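Local coordinates for soluble lytic murein transglycosylase (Escherichia coli, PDB 1QSA), which cleaves the glycosidic bonds between N-acetylmuramic acid and N-acetylglucosamine in peptidoglycan, with formation of a 1,6-anhydro bond in the N-acetylmuramic acid residue, at residues L456-Y470 and E524-Y538. Sequence-based numbering, arbitrary orientation. Where two conformers were deposited one is given.
Sequences LFKRYTSGKEIPQSY and ETNINIGTSYLQYVY. With SO4 (sulfate ion), chain L.
Tyr460 fits as a knob into the hole formed by Glu524, Ile527, Asn528 and Thr531. One face of its ring lies over Asn528 CA, and the Asn528 amide is turned 35° from the ring plane. At the ring edge Tyr460 OH donates to the anti lone pair of Glu524 OE2 at 2.7 Å, and Arg459 NH1 forms a salt bridge to the same oxygen at 3.0 Å. Water 1 links Arg459 NH1 to Glu524 OE1, so both carboxylate oxygens are engaged. With an alanine here in place of Tyr460, the hollow over Asn528 would probably stay unfilled and Glu524 OE2 would be left without its hydroxyl partner. The second bump points the other way: Ile527 CD1 lies over one face of Phe457, 3.9 Å from the ring centroid, and also touches Leu456 CB.

These fits join helix 454-461 to helix 523-540 in the lysozyme-like Slt domain; the axes of segments 456-461 and 524-538 cross at -41° and approach to 9.7 Å. The loop then runs on along helix 523-540 toward helix 468-479, which carries the predicted active-site Glu478. In the loop, Lys464 spans Thr531 and Gln535 with its methylenes, while its NZ turns back to Tyr460 O and reaches Asn528 OD1 through water 2.

Gln535, bent at chi2 (60°), brings its amide to the loop backbone. Its OE1 accepts from Ile466 N (3.1 Å) nearly along the C=O axis and from Glu465 N above the carbonyl plane, while NE2 donates to Glu465 OE1 (2.9 Å) in the amide plane. Ile466 branches into two hollows: CG2 lies over the Tyr538 ring, 3.4 Å from CG, and CD1 reaches Thr531 O and Leu534 CD2. Leu534 in turn presses CD1 against Tyr470 CE2 (3.8 Å); the Tyr470 hydroxyl is hydrogen-bonded to Ser549 OG and Ser548 OG.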
ATOM      1  N   LEU A 456      19.236  16.938  11.730  1.00 12.33           N
ATOM      2  CA  LEU A 456      17.905  17.483  11.963  1.00 12.34           C
ATOM      3  C   LEU A 456      17.159  16.692  13.032  1.00 11.73           C
ATOM      4  O   LEU A 456      16.526  17.284  13.903  1.00 11.89           O
ATOM      5  CB  LEU A 456      17.084  17.535  10.674  1.00 12.59           C
ATOM      6  CG  LEU A 456      17.483  18.635   9.680  1.00 13.58           C
ATOM      7  CD1 LEU A 456      16.778  18.423   8.346  1.00 13.60           C
ATOM      8  CD2 LEU A 456      17.134  19.999  10.273  1.00 14.86           C
ATOM      9  N   PHE A 457      17.203  15.364  12.957  1.00 10.60           N
ATOM     10  CA  PHE A 457      16.521  14.557  13.974  1.00 10.71           C
ATOM     11  C   PHE A 457      17.119  14.777  15.357  1.00 12.76           C
ATOM     12  O   PHE A 457      16.386  14.857  16.337  1.00 12.58           O
ATOM     13  CB  PHE A 457      16.497  13.066  13.611  1.00 10.68           C
ATOM     14  CG  PHE A 457      15.428  12.708  12.608  1.00 10.09           C
ATOM     15  CD1 PHE A 457      14.083  12.639  13.000  1.00 10.50           C
ATOM     16  CD2 PHE A 457      15.755  12.463  11.284  1.00 10.91           C
ATOM     17  CE1 PHE A 457      13.071  12.327  12.066  1.00 10.46           C
ATOM     18  CE2 PHE A 457      14.768  12.152  10.350  1.00 12.90           C
ATOM     19  CZ  PHE A 457      13.421  12.084  10.743  1.00 12.24           C
ATOM     20  N   LYS A 458      18.438  14.957  15.428  1.00 13.83           N
ATOM     21  CA  LYS A 458      19.098  15.204  16.701  1.00 15.80           C
ATOM     22  C   LYS A 458      18.599  16.530  17.261  1.00 14.90           C
ATOM     23  O   LYS A 458      18.127  16.601  18.396  1.00 16.06           O
ATOM     24  CB  LYS A 458      20.626  15.245  16.531  1.00 18.33           C
ATOM     25  CG  LYS A 458      21.369  15.437  17.854  1.00 20.27           C
ATOM     26  CD  LYS A 458      22.873  15.484  17.649  1.00 27.85           C
ATOM     27  CE  LYS A 458      23.609  15.602  18.985  1.00 31.46           C
ATOM     28  NZ  LYS A 458      25.069  15.908  18.786  1.00 34.15           N
ATOM     29  N   ARG A 459      18.647  17.570  16.433  1.00 14.95           N
ATOM     30  CA  ARG A 459      18.209  18.895  16.841  1.00 16.10           C
ATOM     31  C   ARG A 459      16.757  18.939  17.311  1.00 14.70           C
ATOM     32  O   ARG A 459      16.458  19.548  18.336  1.00 14.96           O
ATOM     33  CB  ARG A 459      18.401  19.889  15.689  1.00 18.67           C
ATOM     34  CG  ARG A 459      18.015  21.327  16.020  1.00 23.07           C
ATOM     35  CD  ARG A 459      18.010  22.217  14.783  1.00 28.80           C
ATOM     36  NE  ARG A 459      19.181  21.998  13.937  1.00 30.61           N
ATOM     37  CZ  ARG A 459      19.274  22.397  12.670  1.00 33.67           C
ATOM     38  NH1 ARG A 459      18.277  23.059  12.100  1.00 32.70           N
ATOM     39  NH2 ARG A 459      20.374  22.145  11.974  1.00 34.40           N
ATOM     40  N   TYR A 460      15.870  18.262  16.579  1.00 11.68           N
ATOM     41  CA  TYR A 460      14.448  18.268  16.904  1.00 11.20           C
ATOM     42  C   TYR A 460      13.971  17.277  17.950  1.00 10.63           C
ATOM     43  O   TYR A 460      12.778  17.227  18.247  1.00 12.88           O
ATOM     44  CB  TYR A 460      13.598  18.215  15.632  1.00 11.53           C
ATOM     45  CG  TYR A 460      13.617  19.534  14.897  1.00 12.68           C
ATOM     46  CD1 TYR A 460      12.786  20.574  15.295  1.00 12.55           C
ATOM     47  CD2 TYR A 460      14.511  19.771  13.846  1.00 13.56           C
ATOM     48  CE1 TYR A 460      12.839  21.817  14.670  1.00 14.01           C
ATOM     49  CE2 TYR A 460      14.575  21.030  13.213  1.00 13.06           C
ATOM     50  CZ  TYR A 460      13.728  22.039  13.642  1.00 15.38           C
ATOM     51  OH  TYR A 460      13.749  23.283  13.060  1.00 16.24           O
ATOM     52  N   THR A 461      14.875  16.449  18.462  1.00 10.67           N
ATOM     53  CA  THR A 461      14.511  15.550  19.544  1.00 10.95           C
ATOM     54  C   THR A 461      15.290  15.869  20.823  1.00 12.54           C
ATOM     55  O   THR A 461      14.959  15.334  21.874  1.00 10.87           O
ATOM     56  CB  THR A 461      14.672  14.034  19.225  1.00 12.73           C
ATOM     57  OG1 THR A 461      16.024  13.743  18.849  1.00 12.34           O
ATOM     58  CG2 THR A 461      13.725  13.610  18.094  1.00 11.38           C
ATOM     59  N   SER A 462      16.296  16.748  20.742  1.00 12.13           N
ATOM     60  CA  SER A 462      17.092  17.112  21.927  1.00 15.67           C
ATOM     61  C   SER A 462      16.266  17.672  23.090  1.00 15.39           C
ATOM     62  O   SER A 462      16.569  17.405  24.268  1.00 16.54           O
ATOM     63  CB  SER A 462      18.192  18.114  21.553  0.70 16.10           C
ATOM     64  OG  SER A 462      17.637  19.306  21.029  0.70 16.76           O
ATOM     65  N   GLY A 463      15.227  18.440  22.768  1.00 13.13           N
ATOM     66  CA  GLY A 463      14.386  19.013  23.803  1.00 14.28           C
ATOM     67  C   GLY A 463      13.109  18.222  24.026  1.00 14.51           C
ATOM     68  O   GLY A 463      12.165  18.731  24.620  1.00 15.69           O
ATOM     69  N   LYS A 464      13.062  16.991  23.523  1.00 11.26           N
ATOM     70  CA  LYS A 464      11.869  16.156  23.677  1.00 12.01           C
ATOM     71  C   LYS A 464      12.231  14.846  24.366  1.00 12.50           C
ATOM     72  O   LYS A 464      13.405  14.547  24.540  1.00 12.44           O
ATOM     73  CB  LYS A 464      11.260  15.872  22.301  1.00 10.84           C
ATOM     74  CG  LYS A 464      10.873  17.137  21.550  1.00 11.69           C
ATOM     75  CD  LYS A 464      10.244  16.802  20.213  1.00 11.81           C
ATOM     76  CE  LYS A 464       9.683  18.042  19.520  1.00 13.91           C
ATOM     77  NZ  LYS A 464      10.746  19.032  19.138  1.00 12.53           N
ATOM     78  N   GLU A 465      11.229  14.089  24.801  1.00 11.29           N
ATOM     79  CA  GLU A 465      11.488  12.804  25.439  1.00 11.71           C
ATOM     80  C   GLU A 465      11.590  11.649  24.438  1.00 11.49           C
ATOM     81  O   GLU A 465      12.228  10.638  24.718  1.00 11.22           O
ATOM     82  CB  GLU A 465      10.401  12.506  26.470  0.76 12.52           C
ATOM     83  CG  GLU A 465      10.244  13.610  27.519  0.76 14.03           C
ATOM     84  CD  GLU A 465       8.978  13.457  28.326  0.76 18.66           C
ATOM     85  OE1 GLU A 465       7.889  13.709  27.774  0.76 17.46           O
ATOM     86  OE2 GLU A 465       9.066  13.066  29.517  0.76 20.37           O
ATOM     87  N   ILE A 466      10.949  11.784  23.279  1.00 10.82           N
ATOM     88  CA  ILE A 466      11.048  10.745  22.251  1.00  9.73           C
ATOM     89  C   ILE A 466      12.513  10.592  21.835  1.00  9.98           C
ATOM     90  O   ILE A 466      13.218  11.591  21.641  1.00 11.32           O
ATOM     91  CB  ILE A 466      10.205  11.081  20.960  1.00 10.04           C
ATOM     92  CG1 ILE A 466      10.482  12.512  20.464  1.00  8.52           C
ATOM     93  CG2 ILE A 466       8.712  10.826  21.220  1.00  9.43           C
ATOM     94  CD1 ILE A 466       9.965  12.762  19.036  1.00  8.87           C
ATOM     95  N   PRO A 467      13.023   9.351  21.800  1.00 10.55           N
ATOM     96  CA  PRO A 467      14.421   9.137  21.397  1.00 10.65           C
ATOM     97  C   PRO A 467      14.637   9.501  19.919  1.00 11.65           C
ATOM     98  O   PRO A 467      13.729   9.360  19.093  1.00 10.55           O
ATOM     99  CB  PRO A 467      14.605   7.631  21.594  1.00 12.04           C
ATOM    100  CG  PRO A 467      13.644   7.293  22.677  1.00 12.18           C
ATOM    101  CD  PRO A 467      12.415   8.107  22.295  1.00 10.34           C
ATOM    102  N   GLN A 468      15.833   9.972  19.583  1.00 10.17           N
ATOM    103  CA  GLN A 468      16.143  10.295  18.182  1.00  9.86           C
ATOM    104  C   GLN A 468      15.923   9.059  17.293  1.00  9.58           C
ATOM    105  O   GLN A 468      15.317   9.155  16.230  1.00 10.00           O
ATOM    106  CB  GLN A 468      17.587  10.766  18.036  1.00 11.34           C
ATOM    107  CG  GLN A 468      17.901  11.253  16.616  1.00 12.04           C
ATOM    108  CD  GLN A 468      19.376  11.517  16.405  1.00 15.21           C
ATOM    109  OE1 GLN A 468      20.079  11.913  17.333  1.00 15.24           O
ATOM    110  NE2 GLN A 468      19.853  11.298  15.185  1.00 15.06           N
ATOM    111  N   SER A 469      16.398   7.901  17.748  1.00 10.38           N
ATOM    112  CA  SER A 469      16.259   6.646  17.009  1.00 10.59           C
ATOM    113  C   SER A 469      14.792   6.325  16.716  1.00  9.30           C
ATOM    114  O   SER A 469      14.454   5.848  15.631  1.00 11.99           O
ATOM    115  CB  SER A 469      16.902   5.496  17.805  1.00 11.48           C
ATOM    116  OG  SER A 469      16.204   5.259  19.026  1.00 10.83           O
ATOM    117  N   TYR A 470      13.934   6.622  17.683  1.00 10.26           N
ATOM    118  CA  TYR A 470      12.512   6.362  17.556  1.00  8.44           C
ATOM    119  C   TYR A 470      11.868   7.249  16.486  1.00  9.42           C
ATOM    120  O   TYR A 470      11.082   6.756  15.669  1.00  8.24           O
ATOM    121  CB  TYR A 470      11.826   6.522  18.915  1.00  8.58           C
ATOM    122  CG  TYR A 470      10.342   6.307  18.854  1.00  9.70           C
ATOM    123  CD1 TYR A 470       9.808   5.136  18.295  1.00  9.15           C
ATOM    124  CD2 TYR A 470       9.458   7.293  19.303  1.00  9.49           C
ATOM    125  CE1 TYR A 470       8.423   4.957  18.176  1.00  9.43           C
ATOM    126  CE2 TYR A 470       8.080   7.124  19.193  1.00  9.77           C
ATOM    127  CZ  TYR A 470       7.571   5.959  18.629  1.00  9.44           C
ATOM    128  OH  TYR A 470       6.204   5.816  18.494  1.00  8.10           O
ATOM    129  N   GLU A 524      13.188  19.775   7.053  1.00 11.38           N
ATOM    130  CA  GLU A 524      13.193  20.387   8.376  1.00 11.04           C
ATOM    131  C   GLU A 524      11.795  20.713   8.909  1.00 11.40           C
ATOM    132  O   GLU A 524      11.496  20.434  10.068  1.00 11.45           O
ATOM    133  CB  GLU A 524      14.081  21.637   8.396  1.00 12.70           C
ATOM    134  CG  GLU A 524      14.141  22.283   9.781  1.00 14.40           C
ATOM    135  CD  GLU A 524      15.320  23.242   9.959  1.00 19.49           C
ATOM    136  OE1 GLU A 524      16.053  23.507   8.981  1.00 20.05           O
ATOM    137  OE2 GLU A 524      15.526  23.721  11.095  1.00 16.66           O
ATOM    138  N   THR A 525      10.945  21.295   8.070  1.00 10.96           N
ATOM    139  CA  THR A 525       9.585  21.637   8.488  1.00 11.18           C
ATOM    140  C   THR A 525       8.847  20.358   8.903  1.00 11.48           C
ATOM    141  O   THR A 525       8.198  20.322   9.952  1.00 12.59           O
ATOM    142  CB  THR A 525       8.796  22.318   7.335  1.00 12.73           C
ATOM    143  OG1 THR A 525       9.506  23.487   6.902  1.00 14.81           O
ATOM    144  CG2 THR A 525       7.402  22.725   7.799  1.00 12.64           C
ATOM    145  N   ASN A 526       8.980  19.318   8.080  1.00 10.80           N
ATOM    146  CA  ASN A 526       8.314  18.047   8.324  1.00  9.51           C
ATOM    147  C   ASN A 526       8.801  17.425   9.644  1.00  9.71           C
ATOM    148  O   ASN A 526       8.002  17.032  10.489  1.00 10.83           O
ATOM    149  CB  ASN A 526       8.560  17.096   7.142  1.00  7.78           C
ATOM    150  CG  ASN A 526       7.663  15.894   7.186  1.00 11.05           C
ATOM    151  OD1 ASN A 526       7.914  14.951   7.932  1.00 11.45           O
ATOM    152  ND2 ASN A 526       6.587  15.924   6.401  1.00 10.39           N
ATOM    153  N   ILE A 527      10.113  17.394   9.843  1.00 10.59           N
ATOM    154  CA  ILE A 527      10.689  16.842  11.070  1.00 10.38           C
ATOM    155  C   ILE A 527      10.263  17.659  12.297  1.00 10.42           C
ATOM    156  O   ILE A 527       9.952  17.101  13.336  1.00 10.36           O
ATOM    157  CB  ILE A 527      12.240  16.722  10.949  1.00 10.83           C
ATOM    158  CG1 ILE A 527      12.585  15.623   9.937  1.00 11.33           C
ATOM    159  CG2 ILE A 527      12.881  16.389  12.295  1.00 11.42           C
ATOM    160  CD1 ILE A 527      14.044  15.634   9.464  1.00 12.82           C
ATOM    161  N   ASN A 528      10.199  18.976  12.152  1.00 10.40           N
ATOM    162  CA  ASN A 528       9.772  19.862  13.242  1.00 10.48           C
ATOM    163  C   ASN A 528       8.330  19.512  13.682  1.00 10.96           C
ATOM    164  O   ASN A 528       8.078  19.151  14.848  1.00 10.65           O
ATOM    165  CB  ASN A 528       9.849  21.312  12.734  1.00 11.32           C
ATOM    166  CG  ASN A 528       9.479  22.349  13.797  1.00 12.84           C
ATOM    167  OD1 ASN A 528       9.388  22.045  14.987  1.00 15.28           O
ATOM    168  ND2 ASN A 528       9.261  23.585  13.359  1.00 14.85           N
ATOM    169  N   ILE A 529       7.390  19.548  12.733  1.00  9.08           N
ATOM    170  CA  ILE A 529       5.990  19.280  13.049  1.00  9.81           C
ATOM    171  C   ILE A 529       5.719  17.822  13.413  1.00 10.22           C
ATOM    172  O   ILE A 529       4.946  17.531  14.337  1.00 10.00           O
ATOM    173  CB  ILE A 529       5.083  19.747  11.887  1.00 10.49           C
ATOM    174  CG1 ILE A 529       5.232  21.263  11.731  1.00 10.43           C
ATOM    175  CG2 ILE A 529       3.604  19.378  12.151  1.00 12.27           C
ATOM    176  CD1 ILE A 529       4.525  21.863  10.520  1.00 12.32           C
ATOM    177  N   GLY A 530       6.417  16.914  12.739  1.00  8.88           N
ATOM    178  CA  GLY A 530       6.232  15.494  12.995  1.00  9.06           C
ATOM    179  C   GLY A 530       6.773  15.067  14.343  1.00  8.97           C
ATOM    180  O   GLY A 530       6.104  14.323  15.076  1.00 11.43           O
ATOM    181  N   THR A 531       7.975  15.520  14.699  1.00 10.23           N
ATOM    182  CA  THR A 531       8.529  15.169  16.021  1.00 10.89           C
ATOM    183  C   THR A 531       7.659  15.770  17.133  1.00  8.87           C
ATOM    184  O   THR A 531       7.533  15.204  18.211  1.00  9.86           O
ATOM    185  CB  THR A 531       9.996  15.630  16.231  1.00 11.63           C
ATOM    186  OG1 THR A 531      10.113  17.051  16.051  1.00 12.02           O
ATOM    187  CG2 THR A 531      10.947  14.877  15.297  1.00 11.54           C
ATOM    188  N   SER A 532       7.064  16.924  16.864  1.00  9.84           N
ATOM    189  CA  SER A 532       6.171  17.559  17.828  1.00 10.15           C
ATOM    190  C   SER A 532       4.920  16.694  18.062  1.00 10.05           C
ATOM    191  O   SER A 532       4.602  16.372  19.206  1.00  9.92           O
ATOM    192  CB  SER A 532       5.784  18.972  17.393  0.72  9.08           C
ATOM    193  OG  SER A 532       6.881  19.850  17.578  0.72  9.90           O
ATOM    194  N   TYR A 533       4.270  16.232  16.992  1.00  9.01           N
ATOM    195  CA  TYR A 533       3.080  15.393  17.183  1.00 10.62           C
ATOM    196  C   TYR A 533       3.456  14.058  17.832  1.00 11.05           C
ATOM    197  O   TYR A 533       2.761  13.571  18.735  1.00 11.10           O
ATOM    198  CB  TYR A 533       2.351  15.150  15.862  1.00 10.82           C
ATOM    199  CG  TYR A 533       1.006  14.470  16.071  1.00 11.74           C
ATOM    200  CD1 TYR A 533      -0.023  15.121  16.760  1.00 13.09           C
ATOM    201  CD2 TYR A 533       0.805  13.146  15.681  1.00 13.77           C
ATOM    202  CE1 TYR A 533      -1.222  14.456  17.068  1.00 14.61           C
ATOM    203  CE2 TYR A 533      -0.396  12.473  15.985  1.00 14.90           C
ATOM    204  CZ  TYR A 533      -1.391  13.133  16.681  1.00 15.35           C
ATOM    205  OH  TYR A 533      -2.537  12.448  17.051  1.00 16.88           O
ATOM    206  N   LEU A 534       4.579  13.483  17.399  1.00  9.18           N
ATOM    207  CA  LEU A 534       5.037  12.206  17.952  1.00  8.65           C
ATOM    208  C   LEU A 534       5.314  12.350  19.450  1.00  9.86           C
ATOM    209  O   LEU A 534       4.913  11.497  20.247  1.00 10.09           O
ATOM    210  CB  LEU A 534       6.284  11.738  17.199  1.00  7.93           C
ATOM    211  CG  LEU A 534       6.792  10.321  17.525  1.00  9.06           C
ATOM    212  CD1 LEU A 534       5.719   9.274  17.222  1.00  9.55           C
ATOM    213  CD2 LEU A 534       8.069  10.046  16.739  1.00  9.13           C
ATOM    214  N   GLN A 535       5.936  13.464  19.840  1.00  9.17           N
ATOM    215  CA  GLN A 535       6.213  13.731  21.256  1.00  9.25           C
ATOM    216  C   GLN A 535       4.888  13.883  22.025  1.00  9.51           C
ATOM    217  O   GLN A 535       4.757  13.405  23.153  1.00  9.15           O
ATOM    218  CB  GLN A 535       7.062  15.009  21.394  1.00  9.60           C
ATOM    219  CG  GLN A 535       7.156  15.572  22.820  1.00  8.60           C
ATOM    220  CD  GLN A 535       7.760  14.622  23.835  1.00 10.82           C
ATOM    221  OE1 GLN A 535       8.636  13.816  23.523  1.00 10.52           O
ATOM    222  NE2 GLN A 535       7.308  14.739  25.076  1.00 12.56           N
ATOM    223  N   TYR A 536       3.894  14.504  21.390  1.00 10.32           N
ATOM    224  CA  TYR A 536       2.586  14.688  22.007  1.00 11.38           C
ATOM    225  C   TYR A 536       1.945  13.337  22.352  1.00 12.30           C
ATOM    226  O   TYR A 536       1.558  13.121  23.502  1.00  9.63           O
ATOM    227  CB  TYR A 536       1.665  15.506  21.088  1.00 13.41           C
ATOM    228  CG  TYR A 536       0.197  15.478  21.482  1.00 12.88           C
ATOM    229  CD1 TYR A 536      -0.243  15.998  22.699  1.00 17.65           C
ATOM    230  CD2 TYR A 536      -0.749  14.908  20.635  1.00 17.76           C
ATOM    231  CE1 TYR A 536      -1.610  15.945  23.057  1.00 17.04           C
ATOM    232  CE2 TYR A 536      -2.095  14.853  20.982  1.00 18.54           C
ATOM    233  CZ  TYR A 536      -2.517  15.371  22.183  1.00 17.76           C
ATOM    234  OH  TYR A 536      -3.862  15.329  22.484  1.00 20.75           O
ATOM    235  N   VAL A 537       1.852  12.426  21.384  1.00 11.11           N
ATOM    236  CA  VAL A 537       1.241  11.123  21.678  1.00 10.57           C
ATOM    237  C   VAL A 537       2.127  10.278  22.607  1.00 10.81           C
ATOM    238  O   VAL A 537       1.626   9.475  23.393  1.00 11.56           O
ATOM    239  CB  VAL A 537       0.801  10.341  20.396  1.00 11.00           C
ATOM    240  CG1 VAL A 537      -0.330  11.098  19.679  1.00 11.99           C
ATOM    241  CG2 VAL A 537       1.962  10.102  19.465  1.00  9.48           C
ATOM    242  N   TYR A 538       3.438  10.483  22.530  1.00 10.38           N
ATOM    243  CA  TYR A 538       4.374   9.762  23.388  1.00 10.71           C
ATOM    244  C   TYR A 538       4.128  10.105  24.876  1.00 10.61           C
ATOM    245  O   TYR A 538       3.877   9.217  25.693  1.00 10.48           O
ATOM    246  CB  TYR A 538       5.815  10.092  22.975  1.00 10.30           C
ATOM    247  CG  TYR A 538       6.908   9.279  23.658  1.00 10.49           C
ATOM    248  CD1 TYR A 538       7.076   7.917  23.381  1.00 10.15           C
ATOM    249  CD2 TYR A 538       7.812   9.888  24.531  1.00  9.01           C
ATOM    250  CE1 TYR A 538       8.126   7.188  23.953  1.00 10.02           C
ATOM    251  CE2 TYR A 538       8.866   9.169  25.106  1.00 12.58           C
ATOM    252  CZ  TYR A 538       9.011   7.815  24.803  1.00 13.51           C
ATOM    253  OH  TYR A 538      10.034   7.086  25.358  1.00 15.77           O
TER
HETATM  254  S   SO4 L 711      18.194  10.303  22.650  1.00 51.60           S
HETATM  255  O1  SO4 L 711      17.542  10.941  21.495  1.00 50.32           O
HETATM  256  O2  SO4 L 711      18.504   8.897  22.339  1.00 53.08           O
HETATM  257  O3  SO4 L 711      19.446  11.013  22.967  1.00 53.78           O
HETATM  258  O4  SO4 L 711      17.297  10.347  23.820  1.00 53.10           O
HETATM  259  O   HOH W   1      18.967  23.415   9.224  1.00 47.43           O
HETATM  260  O   HOH W   2       9.604  20.219  16.945  1.00 26.80           O
HETATM  261  O   HOH W   3      12.034   8.205  26.944  1.00 40.80           O